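Local coordinates for protein putrescine aminotransferase (Halomonas elongata DSM 2581, PDB 6GWI) that probably transfers amino groups between amines such as putrescine and carbonyl acceptors, using pyridoxal-5'-phosphate as its cofactor, at residues Pro183-Glu188 / Met192-Phe197; Glu369-Ser372 / Gly377-Glu380; Ile144-Ala149 / Glu236-Ala241; Glu207-Leu212 / Ala247-Leu252; Pro165-Gly170 / Ile177-Gln182. All coordinates share one frame; numbering follows the deposited sequence.

Overall arrangement
The most interior of the five is interaction 3, a hydrogen bond between the parallel sheet and a helix lying on it. Interactions 1 and 4 hold opposite ends of helix 194-212, the first through a tryptophan, a proline and a phenylalanine, the second through aliphatic groups on a tyrosine ring; both are partly buried. Interaction 5, a surface meeting of two histidines, reaches the same sheet as interaction 3, strands 142-146 and 177-180 being neighbours. Interaction 2 differs most: it belongs to the separate antiparallel sheet and combines backbone bonds with a salt-bridge network. It touches interaction 1, where Tyr-184 reaches Glu-380 and the Phe-186 ring packs on the same hairpin.

Interaction 1. Residues Pro183-Glu188 / Met192-Phe197; sequences PYWFGE and MSPEAF
Trp-185 supplies the one hydrogen bond across this contact, from NE1 to Met-192 O at 2.9 Å. The bond is fairly straight (162°) and lies in the indole plane, although the donor stands above the plane of the carbonyl it meets. Tryptophan suits the place because a single side chain offers both this N-H and a broad apolar surface. With CG anti to the backbone N (chi1 -179°), the indole extends from helix 185-188 to the start of helix 194-212.

Ring contacts follow. Pro-194 CG sits over one indole face, 3.9 Å from the centroid of the five-membered ring, a CH-pi contact. Trp-185 in turn presents an edge to the face of Phe-197 in an offset edge-to-face pair, planes at 72°, while Trp-185 CD1 touches Phe-197 CB at 3.7 Å. With an alanine here, Met-192 O would probably be left without its indole donor, and Pro-194 and Phe-197 without the ring that lies between the two helices.

Backbone packing completes the contact. Phe-197 CE2 lies 3.4 Å from Tyr-184 C, and CE1, across the rim of the same ring, comes to 3.5 Å from Glu-188 O. Away from this interface the Tyr-184 hydroxyl bonds to Glu-380, and Glu-188 OE2 to Gln-182.

Ser-193 is the N-cap of helix 194-212: its OG accepts from Ala-196 N at 3.1 Å, and Pro-194, which has no N-H to satisfy, follows in the first turn. A short helix and a short connection thus lead into the capped start of helix 194-212.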
# COMPACT_ATOMS: atom_id res chain seq x y z
N PRO B 183 5.28 23.93 -13.35
CA PRO B 183 5.51 24.46 -14.71
C PRO B 183 4.28 24.35 -15.61
O PRO B 183 4.30 23.74 -16.68
CB PRO B 183 6.68 23.59 -15.20
CG PRO B 183 6.48 22.28 -14.51
CD PRO B 183 5.92 22.61 -13.14
N TYR B 184 3.19 24.98 -15.17
CA TYR B 184 1.90 24.95 -15.87
C TYR B 184 1.72 26.25 -16.65
O TYR B 184 1.17 27.22 -16.14
CB TYR B 184 0.77 24.74 -14.87
CG TYR B 184 -0.62 24.62 -15.47
CD1 TYR B 184 -0.81 24.29 -16.81
CD2 TYR B 184 -1.74 24.83 -14.68
CE1 TYR B 184 -2.08 24.18 -17.34
CE2 TYR B 184 -3.01 24.72 -15.20
CZ TYR B 184 -3.18 24.40 -16.53
OH TYR B 184 -4.45 24.29 -17.03
N TRP B 185 2.14 26.25 -17.92
CA TRP B 185 2.17 27.49 -18.67
C TRP B 185 0.77 28.05 -18.90
O TRP B 185 0.52 29.24 -18.69
CB TRP B 185 2.88 27.30 -20.02
CG TRP B 185 2.94 28.57 -20.81
CD1 TRP B 185 3.83 29.60 -20.64
CD2 TRP B 185 2.08 28.96 -21.89
NE1 TRP B 185 3.57 30.60 -21.55
CE2 TRP B 185 2.50 30.23 -22.32
CE3 TRP B 185 0.99 28.36 -22.53
CZ2 TRP B 185 1.88 30.91 -23.37
CZ3 TRP B 185 0.37 29.04 -23.57
CH2 TRP B 185 0.82 30.30 -23.98
N PHE B 186 -0.17 27.21 -19.36
CA PHE B 186 -1.47 27.74 -19.73
C PHE B 186 -2.16 28.38 -18.53
O PHE B 186 -2.74 29.47 -18.64
CB PHE B 186 -2.37 26.65 -20.32
CG PHE B 186 -3.66 27.19 -20.89
CD1 PHE B 186 -4.76 27.41 -20.07
CD2 PHE B 186 -3.76 27.50 -22.24
CE1 PHE B 186 -5.93 27.92 -20.60
CE2 PHE B 186 -4.93 28.00 -22.76
CZ PHE B 186 -6.02 28.21 -21.94
N GLY B 187 -2.10 27.73 -17.37
CA GLY B 187 -2.80 28.23 -16.21
C GLY B 187 -2.08 29.36 -15.49
O GLY B 187 -2.74 30.23 -14.90
N GLU B 188 -0.75 29.38 -15.53
CA GLU B 188 0.01 30.25 -14.66
C GLU B 188 1.15 31.01 -15.32
O GLU B 188 1.86 31.74 -14.63
CB GLU B 188 0.59 29.43 -13.48
CG GLU B 188 -0.46 28.65 -12.70
CD GLU B 188 0.09 28.01 -11.45
OE1 GLU B 188 1.24 28.32 -11.07
OE2 GLU B 188 -0.62 27.17 -10.84
N MET B 192 4.25 35.10 -20.08
CA MET B 192 5.59 34.92 -20.59
C MET B 192 5.55 34.00 -21.80
O MET B 192 4.55 33.32 -22.05
CB MET B 192 6.52 34.32 -19.53
CG MET B 192 6.36 34.92 -18.15
SD MET B 192 7.45 34.20 -16.90
CE MET B 192 6.74 34.90 -15.41
N SER B 193 6.65 33.97 -22.55
CA SER B 193 6.84 32.90 -23.52
C SER B 193 7.01 31.58 -22.77
O SER B 193 7.56 31.55 -21.66
CB SER B 193 8.07 33.16 -24.38
OG SER B 193 9.26 32.99 -23.64
N PRO B 194 6.56 30.46 -23.34
CA PRO B 194 6.82 29.16 -22.69
C PRO B 194 8.28 28.95 -22.31
O PRO B 194 8.55 28.39 -21.24
CB PRO B 194 6.35 28.15 -23.75
CG PRO B 194 5.26 28.87 -24.48
CD PRO B 194 5.71 30.32 -24.54
N GLU B 195 9.22 29.38 -23.15
CA GLU B 195 10.63 29.20 -22.83
C GLU B 195 11.01 29.94 -21.56
O GLU B 195 11.63 29.37 -20.65
CB GLU B 195 11.51 29.65 -24.00
CG GLU B 195 13.00 29.61 -23.70
CD GLU B 195 13.87 29.81 -24.94
OE1 GLU B 195 13.32 29.75 -26.06
OE2 GLU B 195 15.09 30.02 -24.79
N ALA B 196 10.66 31.23 -21.47
CA ALA B 196 10.99 32.01 -20.28
C ALA B 196 10.28 31.46 -19.05
O ALA B 196 10.85 31.42 -17.96
CB ALA B 196 10.62 33.48 -20.49
N PHE B 197 9.02 31.03 -19.21
CA PHE B 197 8.28 30.48 -18.08
C PHE B 197 8.96 29.22 -17.54
O PHE B 197 9.11 29.07 -16.32
CB PHE B 197 6.85 30.16 -18.50
CG PHE B 197 5.99 29.67 -17.38
CD1 PHE B 197 5.66 30.50 -16.32
CD2 PHE B 197 5.50 28.37 -17.38
CE1 PHE B 197 4.87 30.05 -15.29
CE2 PHE B 197 4.70 27.92 -16.35
CZ PHE B 197 4.38 28.76 -15.30

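Interaction 2. Residues Glu369-Ser372 / Gly377-Glu380; sequences EARS and GALE
Arg-371 grips Glu-380 end-on, with two nitrogens on the single oxygen OE2. NH1 makes the shorter and straighter bond (2.8 Å to OE2, 160°); NH2 adds a longer one to OE2 at 3.2 Å, bent to 135°. Both reach that oxygen from the same face of the carboxylate. NH1 also bonds to Glu-369 OE1 at 2.8 Å, meeting it nearly along its C-O axis, so one guanidinium joins two acids lying side by side and pointing the same way. Their oxygens OE1 of Glu-369 and OE2 of Glu-380 are 4.5 Å apart, a repulsion the arginine probably offsets. Beyond the hairpin, Tyr-184 OH bonds to Glu-380 OE2 and Arg-390 bridges to OE1, while Arg-371 NE and NH2 reach the carbonyls of Ala-231 and Gly-230.

Backbone bonds come next. Arg-371 and Ala-378 form an antiparallel hydrogen-bonded pair, with Arg-371 N to Ala-378 O at 3.0 Å and Ala-378 N to Arg-371 O at 2.8 Å.

Packing differs on the two faces. Arg-371 CG occupies the crowded position between the backbone N and carbonyl carbon (chi1 59°), and the extended chain beyond it lays the guanidinium over Ala-378, whose small CB stands 3.4 Å from the guanidinium plane. On the other face Ala-370 CB touches Leu-379 CD2 at 3.7 Å, beside Trp-358 of helix 342-359. Gly-377 lets its strand come close to Ser-372.

This is a two-stranded beta hairpin, strands 367-373 and 376-381, forming one side of an antiparallel sheet that strand 418-421 continues.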
# COMPACT_ATOMS: atom_id res chain seq x y z
N GLU B 369 -6.80 25.31 -25.67
CA GLU B 369 -5.52 24.67 -25.92
C GLU B 369 -5.74 23.16 -25.99
O GLU B 369 -6.58 22.62 -25.27
CB GLU B 369 -4.50 25.00 -24.82
CG GLU B 369 -3.09 24.49 -25.12
CD GLU B 369 -2.15 24.64 -23.95
OE1 GLU B 369 -2.17 23.77 -23.06
OE2 GLU B 369 -1.39 25.64 -23.92
N ALA B 370 -4.98 22.51 -26.87
CA ALA B 370 -4.92 21.06 -26.94
C ALA B 370 -3.46 20.64 -26.91
O ALA B 370 -2.65 21.17 -27.67
CB ALA B 370 -5.60 20.52 -28.21
N ARG B 371 -3.12 19.70 -26.03
CA ARG B 371 -1.75 19.24 -25.88
C ARG B 371 -1.73 17.74 -25.67
O ARG B 371 -2.63 17.17 -25.06
CB ARG B 371 -1.05 19.94 -24.70
CG ARG B 371 -1.73 19.73 -23.36
CD ARG B 371 -0.91 20.31 -22.22
NE ARG B 371 -1.54 20.08 -20.92
CZ ARG B 371 -2.42 20.91 -20.36
NH1 ARG B 371 -2.77 22.03 -20.96
NH2 ARG B 371 -2.94 20.60 -19.17
N SER B 372 -0.68 17.10 -26.17
CA SER B 372 -0.52 15.67 -25.97
C SER B 372 0.95 15.31 -26.05
O SER B 372 1.76 16.03 -26.65
CB SER B 372 -1.33 14.86 -27.00
OG SER B 372 -0.80 15.00 -28.31
N GLY B 377 -3.05 13.18 -23.11
CA GLY B 377 -3.54 14.38 -23.76
C GLY B 377 -4.43 15.18 -22.83
O GLY B 377 -4.97 14.67 -21.86
N ALA B 378 -4.56 16.47 -23.16
CA ALA B 378 -5.39 17.36 -22.37
C ALA B 378 -5.98 18.45 -23.26
O ALA B 378 -5.39 18.83 -24.28
CB ALA B 378 -4.59 18.00 -21.23
N LEU B 379 -7.16 18.93 -22.87
CA LEU B 379 -7.79 20.09 -23.46
C LEU B 379 -8.05 21.14 -22.38
O LEU B 379 -8.37 20.79 -21.24
CB LEU B 379 -9.13 19.75 -24.13
CG LEU B 379 -9.19 18.62 -25.15
CD1 LEU B 379 -10.64 18.32 -25.50
CD2 LEU B 379 -8.39 18.97 -26.40
N GLU B 380 -7.91 22.41 -22.75
CA GLU B 380 -8.20 23.53 -21.86
C GLU B 380 -9.49 24.17 -22.35
O GLU B 380 -9.54 24.73 -23.46
CB GLU B 380 -7.06 24.54 -21.84
CG GLU B 380 -5.72 23.99 -21.35
CD GLU B 380 -5.72 23.66 -19.87
OE1 GLU B 380 -6.78 23.79 -19.22
OE2 GLU B 380 -4.65 23.29 -19.34

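Interaction 3. Residues Ile144-Ala149 / Glu236-Ala241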
# COMPACT_ATOMS: atom_id res chain seq x y z
N ILE B 144 11.83 18.90 -1.44
CA ILE B 144 11.15 19.92 -2.21
C ILE B 144 10.30 19.22 -3.27
O ILE B 144 10.83 18.56 -4.17
CB ILE B 144 12.12 20.91 -2.85
CG1 ILE B 144 12.95 21.61 -1.78
CG2 ILE B 144 11.36 21.92 -3.69
CD1 ILE B 144 14.15 22.35 -2.32
N GLY B 145 8.98 19.37 -3.16
CA GLY B 145 8.06 19.02 -4.21
C GLY B 145 7.49 20.25 -4.89
O GLY B 145 7.97 21.37 -4.71
N ARG B 146 6.44 20.02 -5.67
CA ARG B 146 5.80 21.10 -6.40
C ARG B 146 4.32 21.17 -6.05
O ARG B 146 3.68 20.16 -5.75
CB ARG B 146 5.96 20.92 -7.92
CG ARG B 146 7.41 20.88 -8.36
CD ARG B 146 7.56 20.74 -9.87
NE ARG B 146 6.87 19.56 -10.39
CZ ARG B 146 6.99 19.12 -11.64
NH1 ARG B 146 7.77 19.75 -12.51
NH2 ARG B 146 6.31 18.04 -12.03
N GLU B 147 3.80 22.40 -6.06
CA GLU B 147 2.37 22.60 -5.94
C GLU B 147 1.64 21.87 -7.07
O GLU B 147 2.13 21.80 -8.20
CB GLU B 147 2.05 24.10 -5.95
CG GLU B 147 2.42 24.80 -4.64
CD GLU B 147 1.51 24.38 -3.49
OE1 GLU B 147 0.41 23.84 -3.76
OE2 GLU B 147 1.88 24.61 -2.32
N ASN B 148 0.48 21.31 -6.74
CA ASN B 148 -0.34 20.54 -7.66
C ASN B 148 0.33 19.25 -8.11
O ASN B 148 -0.08 18.65 -9.11
CB ASN B 148 -0.74 21.37 -8.88
CG ASN B 148 -1.90 20.76 -9.64
OD1 ASN B 148 -2.83 20.21 -9.04
ND2 ASN B 148 -1.86 20.86 -10.96
N ALA B 149 1.37 18.81 -7.41
CA ALA B 149 1.92 17.49 -7.64
C ALA B 149 1.09 16.44 -6.91
O ALA B 149 0.41 16.73 -5.92
CB ALA B 149 3.37 17.41 -7.17
N GLU B 236 9.59 23.02 -22.90
CA GLU B 236 10.80 22.28 -23.23
C GLU B 236 12.02 22.84 -22.52
O GLU B 236 13.02 22.12 -22.37
CB GLU B 236 11.01 22.29 -24.75
CG GLU B 236 9.94 21.51 -25.51
CD GLU B 236 10.13 21.57 -27.01
OE1 GLU B 236 11.18 22.07 -27.47
OE2 GLU B 236 9.22 21.12 -27.74
N SER B 237 11.98 24.09 -22.09
CA SER B 237 13.08 24.71 -21.36
C SER B 237 13.15 24.27 -19.90
O SER B 237 14.18 24.50 -19.26
CB SER B 237 12.94 26.24 -21.41
OG SER B 237 11.76 26.66 -20.74
N TYR B 238 12.10 23.66 -19.37
CA TYR B 238 12.01 23.45 -17.93
C TYR B 238 13.05 22.45 -17.44
O TYR B 238 13.88 22.76 -16.58
CB TYR B 238 10.60 23.00 -17.55
CG TYR B 238 10.43 22.69 -16.08
CD1 TYR B 238 10.41 23.70 -15.13
CD2 TYR B 238 10.28 21.38 -15.64
CE1 TYR B 238 10.25 23.42 -13.79
CE2 TYR B 238 10.12 21.08 -14.30
CZ TYR B 238 10.11 22.11 -13.38
OH TYR B 238 9.95 21.81 -12.04
N TRP B 239 13.01 21.23 -17.97
CA TRP B 239 13.85 20.18 -17.40
C TRP B 239 15.33 20.41 -17.67
O TRP B 239 16.16 20.10 -16.80
CB TRP B 239 13.41 18.81 -17.92
CG TRP B 239 12.26 18.24 -17.12
CD1 TRP B 239 11.00 17.97 -17.57
CD2 TRP B 239 12.27 17.92 -15.72
NE1 TRP B 239 10.23 17.48 -16.54
CE2 TRP B 239 10.98 17.44 -15.40
CE3 TRP B 239 13.24 17.97 -14.72
CZ2 TRP B 239 10.64 17.02 -14.11
CZ3 TRP B 239 12.90 17.56 -13.44
CH2 TRP B 239 11.61 17.09 -13.15
N PRO B 240 15.73 20.94 -18.83
CA PRO B 240 17.14 21.30 -19.00
C PRO B 240 17.61 22.32 -17.98
O PRO B 240 18.73 22.22 -17.47
CB PRO B 240 17.19 21.88 -20.43
CG PRO B 240 16.06 21.23 -21.13
CD PRO B 240 14.97 21.13 -20.08
N ALA B 241 16.76 23.30 -17.66
CA ALA B 241 17.12 24.28 -16.64
C ALA B 241 17.12 23.65 -15.25
O ALA B 241 17.96 24.00 -14.41
CB ALA B 241 16.16 25.47 -16.70
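Arg-146 and Tyr-238 meet in a buried hydrogen bond between the end of strand 142-146, in the parallel sheet, and helix 238-248. Their side chains approach from opposite directions. Arg-146 NH1 donates to Tyr-238 OH at 3.0 Å with an angle of 157°, and the hydroxyl lies close to the guanidinium plane. NH1 is also only 3.2 Å from Tyr-238 CE2, so it touches the ring carbon next to CZ as well as the oxygen; the planes of guanidinium and ring are 33° apart. A bend of the arginine chain at chi3 (-56°) turns the guanidinium so that NH1 reaches the hydroxyl. Arg-146 CD adds a further touch, 3.4 Å from Tyr-238 OH. A long, bendable side chain with several N-H groups suits this span, since the CA atoms of the two residues are over 13 Å apart.

Trp-239 supports the tyrosine from its own segment: its ring face lies against Tyr-238 CE2, while its NE1 bonds to Pro-224 O. Arg-146 NH2 makes a weak bond to the backbone O of Glu-223, a residue of the cofactor pocket.

From the last strand residue, Arg-146, a type II beta turn runs to Ala-149, closed by Ala-149 N to Arg-146 O at 3.1 Å. Asn-148 takes the turn position of positive phi, which asparagine tolerates well.

Strands 177-180 and 217-222 flank strand 142-146 in the sheet. Tyr-238 packs on Phe-220 of strand 217-222 and on Cys-201 of helix 194-212, so its helix touches both sheet and neighbouring helix.

Interaction 4. Residues Glu207-Leu212 / Ala247-Leu252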
# COMPACT_ATOMS: atom_id res chain seq x y z
N GLU B 207 15.70 28.93 -5.79
CA GLU B 207 15.26 29.85 -4.75
C GLU B 207 14.88 29.10 -3.48
O GLU B 207 15.27 29.48 -2.38
CB GLU B 207 14.08 30.68 -5.25
CG GLU B 207 14.39 31.58 -6.43
CD GLU B 207 13.15 32.16 -7.08
OE1 GLU B 207 12.14 32.35 -6.37
OE2 GLU B 207 13.17 32.43 -8.30
N LYS B 208 14.13 28.00 -3.63
CA LYS B 208 13.71 27.25 -2.45
C LYS B 208 14.91 26.65 -1.74
O LYS B 208 15.00 26.68 -0.50
CB LYS B 208 12.74 26.15 -2.85
CG LYS B 208 11.93 25.60 -1.69
CD LYS B 208 10.90 26.65 -1.29
CE LYS B 208 10.68 26.78 0.19
NZ LYS B 208 9.54 27.72 0.40
N ILE B 209 15.86 26.10 -2.51
CA ILE B 209 17.08 25.55 -1.93
C ILE B 209 17.81 26.60 -1.10
O ILE B 209 18.20 26.35 0.04
CB ILE B 209 17.98 24.99 -3.06
CG1 ILE B 209 17.34 23.75 -3.68
CG2 ILE B 209 19.38 24.68 -2.55
CD1 ILE B 209 17.94 23.34 -5.01
N LEU B 210 18.01 27.79 -1.68
CA LEU B 210 18.70 28.86 -0.96
C LEU B 210 17.87 29.38 0.21
O LEU B 210 18.44 29.86 1.20
CB LEU B 210 19.04 29.99 -1.93
CG LEU B 210 20.00 29.57 -3.05
CD1 LEU B 210 20.18 30.68 -4.07
CD2 LEU B 210 21.35 29.16 -2.47
N GLU B 211 16.54 29.31 0.13
CA GLU B 211 15.72 29.73 1.26
C GLU B 211 15.88 28.77 2.44
O GLU B 211 15.96 29.21 3.59
CB GLU B 211 14.25 29.81 0.84
CG GLU B 211 13.29 30.08 2.00
CD GLU B 211 11.83 29.98 1.59
OE1 GLU B 211 11.56 29.77 0.39
OE2 GLU B 211 10.95 30.12 2.47
N LEU B 212 15.89 27.47 2.17
CA LEU B 212 16.06 26.49 3.24
C LEU B 212 17.53 26.32 3.61
O LEU B 212 17.85 26.02 4.76
CB LEU B 212 15.48 25.15 2.80
CG LEU B 212 13.98 25.12 2.48
CD1 LEU B 212 13.64 23.85 1.71
CD2 LEU B 212 13.12 25.25 3.73
N ALA B 247 22.76 20.35 -10.70
CA ALA B 247 24.20 20.18 -10.82
C ALA B 247 24.97 21.07 -9.86
O ALA B 247 26.13 20.77 -9.54
CB ALA B 247 24.65 20.46 -12.26
N LYS B 248 24.37 22.17 -9.42
CA LYS B 248 25.05 23.11 -8.53
C LYS B 248 24.97 22.68 -7.07
O LYS B 248 25.78 23.16 -6.27
CB LYS B 248 24.44 24.50 -8.70
CG LYS B 248 24.78 25.16 -10.03
CD LYS B 248 23.91 26.38 -10.32
CE LYS B 248 23.95 27.41 -9.20
NZ LYS B 248 23.37 28.71 -9.65
N TYR B 249 24.03 21.81 -6.72
CA TYR B 249 23.76 21.45 -5.33
C TYR B 249 23.78 19.94 -5.16
O TYR B 249 23.44 19.19 -6.09
CB TYR B 249 22.41 22.02 -4.89
CG TYR B 249 22.33 23.52 -5.09
CD1 TYR B 249 22.95 24.39 -4.20
CD2 TYR B 249 21.67 24.06 -6.18
CE1 TYR B 249 22.90 25.76 -4.39
CE2 TYR B 249 21.61 25.43 -6.37
CZ TYR B 249 22.23 26.27 -5.48
OH TYR B 249 22.17 27.63 -5.67
N ASP B 250 24.18 19.49 -3.97
CA ASP B 250 24.28 18.07 -3.65
C ASP B 250 22.93 17.62 -3.10
O ASP B 250 22.70 17.55 -1.89
CB ASP B 250 25.42 17.81 -2.68
CG ASP B 250 25.74 16.34 -2.52
OD1 ASP B 250 25.25 15.53 -3.34
OD2 ASP B 250 26.48 15.99 -1.58
N ILE B 251 22.02 17.30 -4.02
CA ILE B 251 20.64 16.97 -3.70
C ILE B 251 20.22 15.77 -4.54
O ILE B 251 20.63 15.65 -5.70
CB ILE B 251 19.73 18.19 -3.96
CG1 ILE B 251 18.27 17.87 -3.69
CG2 ILE B 251 19.93 18.67 -5.41
CD1 ILE B 251 17.33 19.03 -4.01
N LEU B 252 19.41 14.89 -3.96
CA LEU B 252 18.92 13.74 -4.69
C LEU B 252 17.75 14.14 -5.59
O LEU B 252 16.95 15.01 -5.24
CB LEU B 252 18.48 12.63 -3.74
CG LEU B 252 19.56 12.04 -2.83
CD1 LEU B 252 18.93 11.07 -1.85
CD2 LEU B 252 20.63 11.33 -3.64
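Tyr-249 has its ring covered on both faces. Ile-209 CG2 sits almost squarely over one, 4.0 Å from the ring centroid and 12° off its normal, a CH-pi contact; on the opposite face Lys-248 CB lies nearer the rim. Leu-210 crosses the tyrosine at about a right angle, its CD2 3.6 Å from Tyr-249 OH.

Branching at CB explains the fit of Ile-209: CG2, anti to the backbone N, meets the ring, while the other branch carries CD1 to 4.0 Å from Tyr-249 CD2 and 4.5 Å from Ile-251 CD1. The phenol hydroxyl bonds to Glu-206, which also pairs with Lys-248 NZ. Tyrosine suits the place because it gives Ile-209 a flat face to rest on and Glu-206 a hydroxyl to bond. Replacing the tyrosine by an alanine would probably open a gap beneath Ile-209 CG2 and cost Glu-206 one of its partners.

The contact fixes the end of helix 194-212 against the chain leaving helix 238-248. That chain becomes strand 252-255 at the sheet's edge, next to strand 217-222, on whose Val-217 and Phe-220 the side chain of Ile-251 rests.

Interaction 5. Residues Pro165-Gly170 / Ile177-Gln182; sequences PMHAQG and IAHIRQ
His-167 and His-179 make the whole contact, their imidazoles coming from opposite directions until CE1 of one lies 4.0 Å from CE1 of the other. The rings meet obliquely, centroids 5.4 Å apart and planes at 49°. In both, CG is anti to the carbonyl carbon (chi1 -67° for His-167), which directs each ring toward the other segment, His-167 from helix 164-167 and His-179 from strand 177-180.

Polar bonds run to other parts of the chain. His-179 NE2 bonds to Leu-160 O, whereas His-167 NE2 makes weak bonds to the carbonyls of Gly-161 and Met-158. Imidazole suits both sites, being flat enough to pack and able to offer an N-H.

The first segment also touches the second subunit: Gln-169 bonds to the backbone of Phe-315 and Glu-313 of that subunit, and Pro-165 packs on its Phe-315.

Because each NE2 points at backbone carbonyl oxygen, weakly for His-167, both nitrogens probably carry a proton; with the two NE2 atoms 4.4 Å apart, a full positive charge on both rings at once would likely be disfavoured.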
# COMPACT_ATOMS: atom_id res chain seq x y z
N PRO B 165 -6.47 20.50 -1.08
CA PRO B 165 -7.58 19.77 -0.45
C PRO B 165 -7.14 18.51 0.28
O PRO B 165 -7.78 18.12 1.27
CB PRO B 165 -8.52 19.45 -1.62
CG PRO B 165 -8.10 20.37 -2.73
CD PRO B 165 -6.64 20.64 -2.54
N MET B 166 -6.06 17.85 -0.17
CA MET B 166 -5.52 16.71 0.57
C MET B 166 -4.82 17.18 1.84
O MET B 166 -5.02 16.62 2.92
CB MET B 166 -4.55 15.92 -0.31
CG MET B 166 -5.17 15.22 -1.50
SD MET B 166 -3.98 14.17 -2.36
CE MET B 166 -3.88 12.78 -1.24
N HIS B 167 -3.98 18.22 1.72
CA HIS B 167 -3.29 18.74 2.89
C HIS B 167 -4.27 19.18 3.97
O HIS B 167 -3.94 19.13 5.16
CB HIS B 167 -2.40 19.92 2.49
CG HIS B 167 -1.24 19.55 1.62
ND1 HIS B 167 -0.56 20.46 0.85
CD2 HIS B 167 -0.63 18.35 1.41
CE1 HIS B 167 0.41 19.85 0.19
NE2 HIS B 167 0.39 18.57 0.52
N ALA B 168 -5.47 19.59 3.58
CA ALA B 168 -6.45 20.11 4.52
C ALA B 168 -7.21 19.01 5.27
O ALA B 168 -8.07 19.34 6.09
CB ALA B 168 -7.44 21.02 3.79
N GLN B 169 -6.89 17.74 5.04
CA GLN B 169 -7.66 16.64 5.61
C GLN B 169 -6.72 15.59 6.19
O GLN B 169 -5.96 14.96 5.45
CB GLN B 169 -8.58 16.00 4.56
CG GLN B 169 -9.65 16.94 4.01
CD GLN B 169 -10.63 16.26 3.07
OE1 GLN B 169 -10.39 15.14 2.62
NE2 GLN B 169 -11.74 16.92 2.79
N GLY B 170 -6.78 15.41 7.51
CA GLY B 170 -6.05 14.36 8.17
C GLY B 170 -4.63 14.69 8.55
O GLY B 170 -3.89 13.78 8.96
N ILE B 177 8.76 19.10 4.32
CA ILE B 177 8.43 19.09 2.89
C ILE B 177 8.10 20.52 2.48
O ILE B 177 7.19 21.14 3.06
CB ILE B 177 7.24 18.18 2.57
CG1 ILE B 177 7.35 16.83 3.26
CG2 ILE B 177 7.10 18.02 1.05
CD1 ILE B 177 8.57 16.06 2.92
N ALA B 178 8.79 21.03 1.47
CA ALA B 178 8.49 22.32 0.87
C ALA B 178 7.92 22.12 -0.53
O ALA B 178 8.02 21.04 -1.11
CB ALA B 178 9.73 23.22 0.81
N HIS B 179 7.30 23.17 -1.06
CA HIS B 179 6.65 23.11 -2.37
C HIS B 179 6.93 24.37 -3.17
O HIS B 179 6.74 25.48 -2.68
CB HIS B 179 5.14 22.89 -2.21
CG HIS B 179 4.80 21.57 -1.60
ND1 HIS B 179 4.63 21.39 -0.24
CD2 HIS B 179 4.64 20.35 -2.16
CE1 HIS B 179 4.36 20.12 0.00
NE2 HIS B 179 4.36 19.47 -1.14
N ILE B 180 7.38 24.18 -4.41
CA ILE B 180 7.63 25.27 -5.33
C ILE B 180 6.54 25.26 -6.40
O ILE B 180 5.74 24.34 -6.50
CB ILE B 180 9.04 25.19 -5.97
CG1 ILE B 180 9.17 23.90 -6.78
CG2 ILE B 180 10.10 25.26 -4.89
CD1 ILE B 180 10.49 23.76 -7.52
N ARG B 181 6.54 26.31 -7.22
CA ARG B 181 5.52 26.48 -8.25
C ARG B 181 5.64 25.40 -9.32
O ARG B 181 6.71 24.81 -9.53
CB ARG B 181 5.64 27.86 -8.88
CG ARG B 181 6.95 28.08 -9.62
CD ARG B 181 7.12 29.53 -10.04
NE ARG B 181 6.03 30.01 -10.87
CZ ARG B 181 5.91 31.26 -11.30
NH1 ARG B 181 6.83 32.16 -10.97
NH2 ARG B 181 4.88 31.62 -12.05
N GLN B 182 4.51 25.15 -10.03
CA GLN B 182 4.44 24.10 -11.04
C GLN B 182 4.65 24.68 -12.43
O GLN B 182 4.23 25.81 -12.72
CB GLN B 182 3.07 23.40 -10.99
CG GLN B 182 1.89 24.35 -11.15
CD GLN B 182 0.58 23.63 -11.38
OE1 GLN B 182 0.55 22.44 -11.71
NE2 GLN B 182 -0.52 24.36 -11.22